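Local atomic coordinates of transcriptional repressor PagR (Bacillus anthracis, PDB entry 2ZKZ), a protein that binds DNA as a dimeric ArsR-family transcriptional repressor and represses expression of the pagA and atxA genes in Bacillus anthracis. Residues A[27-32]-A[59-64]. Residues are numbered along the deposited sequence; the frame is centred on the assembly and turned at random.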
ATOM      1  N   PRO A  27      -8.491   5.943  -3.193  1.00 26.46           N
ATOM      2  CA  PRO A  27      -8.586   7.263  -2.561  1.00 28.89           C
ATOM      3  C   PRO A  27      -9.547   7.368  -1.376  1.00 27.71           C
ATOM      4  O   PRO A  27      -9.168   7.821  -0.296  1.00 26.60           O
ATOM      5  CB  PRO A  27      -9.008   8.165  -3.721  1.00 28.82           C
ATOM      6  CG  PRO A  27      -8.308   7.541  -4.872  1.00 28.93           C
ATOM      7  CD  PRO A  27      -8.564   6.064  -4.660  1.00 26.77           C
HETATM    8  N   MSE A  28     -10.790   6.956  -1.578  1.00 29.05           N
HETATM    9  CA  MSE A  28     -11.780   7.042  -0.511  1.00 29.68           C
HETATM   10  C   MSE A  28     -11.494   6.071   0.630  1.00 29.16           C
HETATM   11  O   MSE A  28     -11.869   6.324   1.775  1.00 28.02           O
HETATM   12  CB  MSE A  28     -13.182   6.827  -1.081  1.00 33.82           C
HETATM   13  CG  MSE A  28     -13.662   7.998  -1.945  1.00 39.15           C
HETATM   14 SE   MSE A  28     -13.577   9.718  -1.020  1.00 51.50          SE
HETATM   15  CE  MSE A  28     -11.909  10.379  -1.755  1.00 45.38           C
ATOM     16  N   ARG A  29     -10.824   4.962   0.328  1.00 26.71           N
ATOM     17  CA  ARG A  29     -10.477   4.022   1.380  1.00 26.43           C
ATOM     18  C   ARG A  29      -9.368   4.627   2.228  1.00 25.33           C
ATOM     19  O   ARG A  29      -9.346   4.461   3.447  1.00 24.58           O
ATOM     20  CB  ARG A  29     -10.035   2.678   0.796  1.00 27.99           C
ATOM     21  CG  ARG A  29     -11.174   1.945   0.109  1.00 27.83           C
ATOM     22  CD  ARG A  29     -10.769   0.561  -0.318  1.00 27.87           C
ATOM     23  NE  ARG A  29     -11.804  -0.059  -1.140  1.00 26.81           N
ATOM     24  CZ  ARG A  29     -11.707  -1.273  -1.659  1.00 27.36           C
ATOM     25  NH1 ARG A  29     -10.621  -2.003  -1.433  1.00 23.78           N
ATOM     26  NH2 ARG A  29     -12.681  -1.746  -2.420  1.00 29.41           N
ATOM     27  N   LEU A  30      -8.441   5.336   1.595  1.00 24.28           N
ATOM     28  CA  LEU A  30      -7.380   5.966   2.372  1.00 24.83           C
ATOM     29  C   LEU A  30      -8.007   7.057   3.247  1.00 24.59           C
ATOM     30  O   LEU A  30      -7.573   7.276   4.374  1.00 25.23           O
ATOM     31  CB  LEU A  30      -6.300   6.550   1.451  1.00 23.25           C
ATOM     32  CG  LEU A  30      -5.431   5.493   0.749  1.00 25.10           C
ATOM     33  CD1 LEU A  30      -4.462   6.162  -0.232  1.00 24.10           C
ATOM     34  CD2 LEU A  30      -4.661   4.694   1.801  1.00 21.93           C
ATOM     35  N   LYS A  31      -9.030   7.731   2.729  1.00 25.76           N
ATOM     36  CA  LYS A  31      -9.720   8.766   3.494  1.00 28.58           C
ATOM     37  C   LYS A  31     -10.357   8.147   4.730  1.00 25.28           C
ATOM     38  O   LYS A  31     -10.266   8.693   5.824  1.00 27.25           O
ATOM     39  CB  LYS A  31     -10.832   9.417   2.673  1.00 31.72           C
ATOM     40  CG  LYS A  31     -10.387  10.511   1.737  1.00 40.98           C
ATOM     41  CD  LYS A  31     -11.488  11.565   1.598  1.00 43.66           C
ATOM     42  CE  LYS A  31     -11.789  12.203   2.954  1.00 46.71           C
ATOM     43  NZ  LYS A  31     -12.763  13.329   2.874  1.00 47.19           N
ATOM     44  N   ILE A  32     -11.024   7.015   4.539  1.00 26.53           N
ATOM     45  CA  ILE A  32     -11.677   6.325   5.645  1.00 25.09           C
ATOM     46  C   ILE A  32     -10.651   5.962   6.715  1.00 26.31           C
ATOM     47  O   ILE A  32     -10.860   6.222   7.900  1.00 25.50           O
ATOM     48  CB  ILE A  32     -12.400   5.050   5.148  1.00 26.35           C
ATOM     49  CG1 ILE A  32     -13.579   5.450   4.259  1.00 26.07           C
ATOM     50  CG2 ILE A  32     -12.856   4.199   6.329  1.00 25.38           C
ATOM     51  CD1 ILE A  32     -14.322   4.269   3.615  1.00 27.72           C
ATOM     52  N   SER A  59     -20.549   1.630   2.188  1.00 35.68           N
ATOM     53  CA  SER A  59     -20.743   0.270   2.674  1.00 35.97           C
ATOM     54  C   SER A  59     -19.876  -0.730   1.915  1.00 34.63           C
ATOM     55  O   SER A  59     -19.346  -1.670   2.505  1.00 32.93           O
ATOM     56  CB  SER A  59     -22.216  -0.139   2.550  1.00 38.19           C
ATOM     57  OG  SER A  59     -23.032   0.642   3.408  1.00 40.84           O
ATOM     58  N   GLN A  60     -19.744  -0.536   0.606  1.00 33.05           N
ATOM     59  CA  GLN A  60     -18.937  -1.441  -0.201  1.00 32.01           C
ATOM     60  C   GLN A  60     -17.460  -1.349   0.183  1.00 30.54           C
ATOM     61  O   GLN A  60     -16.764  -2.359   0.246  1.00 29.06           O
ATOM     62  CB  GLN A  60     -19.086  -1.129  -1.689  1.00 34.09           C
ATOM     63  CG  GLN A  60     -18.392  -2.150  -2.566  1.00 39.13           C
ATOM     64  CD  GLN A  60     -18.277  -1.714  -4.011  1.00 42.29           C
ATOM     65  OE1 GLN A  60     -17.765  -2.453  -4.849  1.00 48.08           O
ATOM     66  NE2 GLN A  60     -18.748  -0.508  -4.311  1.00 45.01           N
ATOM     67  N   HIS A  61     -16.976  -0.132   0.413  1.00 29.92           N
ATOM     68  CA  HIS A  61     -15.589   0.044   0.817  1.00 29.07           C
ATOM     69  C   HIS A  61     -15.372  -0.632   2.168  1.00 28.54           C
ATOM     70  O   HIS A  61     -14.405  -1.376   2.352  1.00 26.43           O
ATOM     71  CB  HIS A  61     -15.244   1.534   0.902  1.00 29.06           C
ATOM     72  CG  HIS A  61     -14.944   2.153  -0.427  1.00 30.31           C
ATOM     73  ND1 HIS A  61     -15.442   3.380  -0.810  1.00 32.77           N
ATOM     74  CD2 HIS A  61     -14.203   1.705  -1.467  1.00 27.95           C
ATOM     75  CE1 HIS A  61     -15.022   3.659  -2.032  1.00 32.02           C
ATOM     76  NE2 HIS A  61     -14.270   2.658  -2.453  1.00 33.74           N
ATOM     77  N   LEU A  62     -16.276  -0.382   3.114  1.00 27.36           N
ATOM     78  CA  LEU A  62     -16.149  -0.989   4.439  1.00 27.89           C
ATOM     79  C   LEU A  62     -16.181  -2.510   4.357  1.00 27.86           C
ATOM     80  O   LEU A  62     -15.446  -3.194   5.068  1.00 27.19           O
ATOM     81  CB  LEU A  62     -17.255  -0.480   5.369  1.00 26.26           C
ATOM     82  CG  LEU A  62     -17.119   0.991   5.780  1.00 30.75           C
ATOM     83  CD1 LEU A  62     -18.385   1.463   6.481  1.00 30.29           C
ATOM     84  CD2 LEU A  62     -15.908   1.162   6.688  1.00 27.94           C
ATOM     85  N   CYS A  63     -17.024  -3.035   3.476  1.00 27.53           N
ATOM     86  CA  CYS A  63     -17.140  -4.476   3.305  1.00 29.57           C
ATOM     87  C   CYS A  63     -15.810  -5.065   2.837  1.00 29.56           C
ATOM     88  O   CYS A  63     -15.333  -6.060   3.376  1.00 27.71           O
ATOM     89  CB  CYS A  63     -18.238  -4.788   2.289  1.00 31.91           C
ATOM     90  SG  CYS A  63     -18.511  -6.540   2.036  1.00 39.64           S
ATOM     91  N   LYS A  64     -15.205  -4.425   1.840  1.00 27.89           N
ATOM     92  CA  LYS A  64     -13.929  -4.873   1.295  1.00 28.65           C
ATOM     93  C   LYS A  64     -12.780  -4.744   2.309  1.00 26.56           C
ATOM     94  O   LYS A  64     -11.868  -5.568   2.335  1.00 23.77           O
ATOM     95  CB  LYS A  64     -13.593  -4.047   0.054  1.00 31.12           C
ATOM     96  CG  LYS A  64     -12.971  -4.835  -1.084  1.00 40.26           C
ATOM     97  CD  LYS A  64     -14.023  -5.284  -2.084  1.00 43.23           C
ATOM     98  CE  LYS A  64     -13.374  -5.907  -3.312  1.00 45.31           C
ATOM     99  NZ  LYS A  64     -14.367  -6.190  -4.384  1.00 48.34           N
TER
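Arg29 and His61 meet edge to edge. Arg29 NE lies 3.0 Å from His61 CD2, near the plane of the imidazole, and CD2 in turn lies at the rim of the guanidinium. The two flat groups are steeply turned, their planes 77° apart, so they do not stack. No hydrogen bond joins the two segments. The Arg29 chain runs extended from CG to NE and crosses the ring at a slant, Arg29 CG coming within 3.4 Å of His61 CD2. This reach carries the guanidinium on to Lys64, whose CB lies over one of its faces. Lys64 CG is 3.4 Å from Arg29 NH2. The Lys64 chain bends at chi2 (95°). Its NZ stays 5.1 Å from Arg29 NH2, so the two like-charged ends are not in contact. Arg29 NH1 is hydrogen-bonded to Thr23 O, which ties the arginine to helix 14-24. ArsR proteins have a winged helix-turn-helix fold. Helix 55-65 is probably its recognition helix, and helix 27-39 packs against it; segments 27-32 and 59-64 cross at -75°. His61 CE1 lies 3.8 Å from Met28 CB. On the buried side, Ile32 CD1 approaches His61 CB at 4.0 Å. Ile32 CG2 touches Leu62 CD2 at 4.3 Å, and both side chains also pack on Leu70. Met28 packs on Tyr11 of the second subunit.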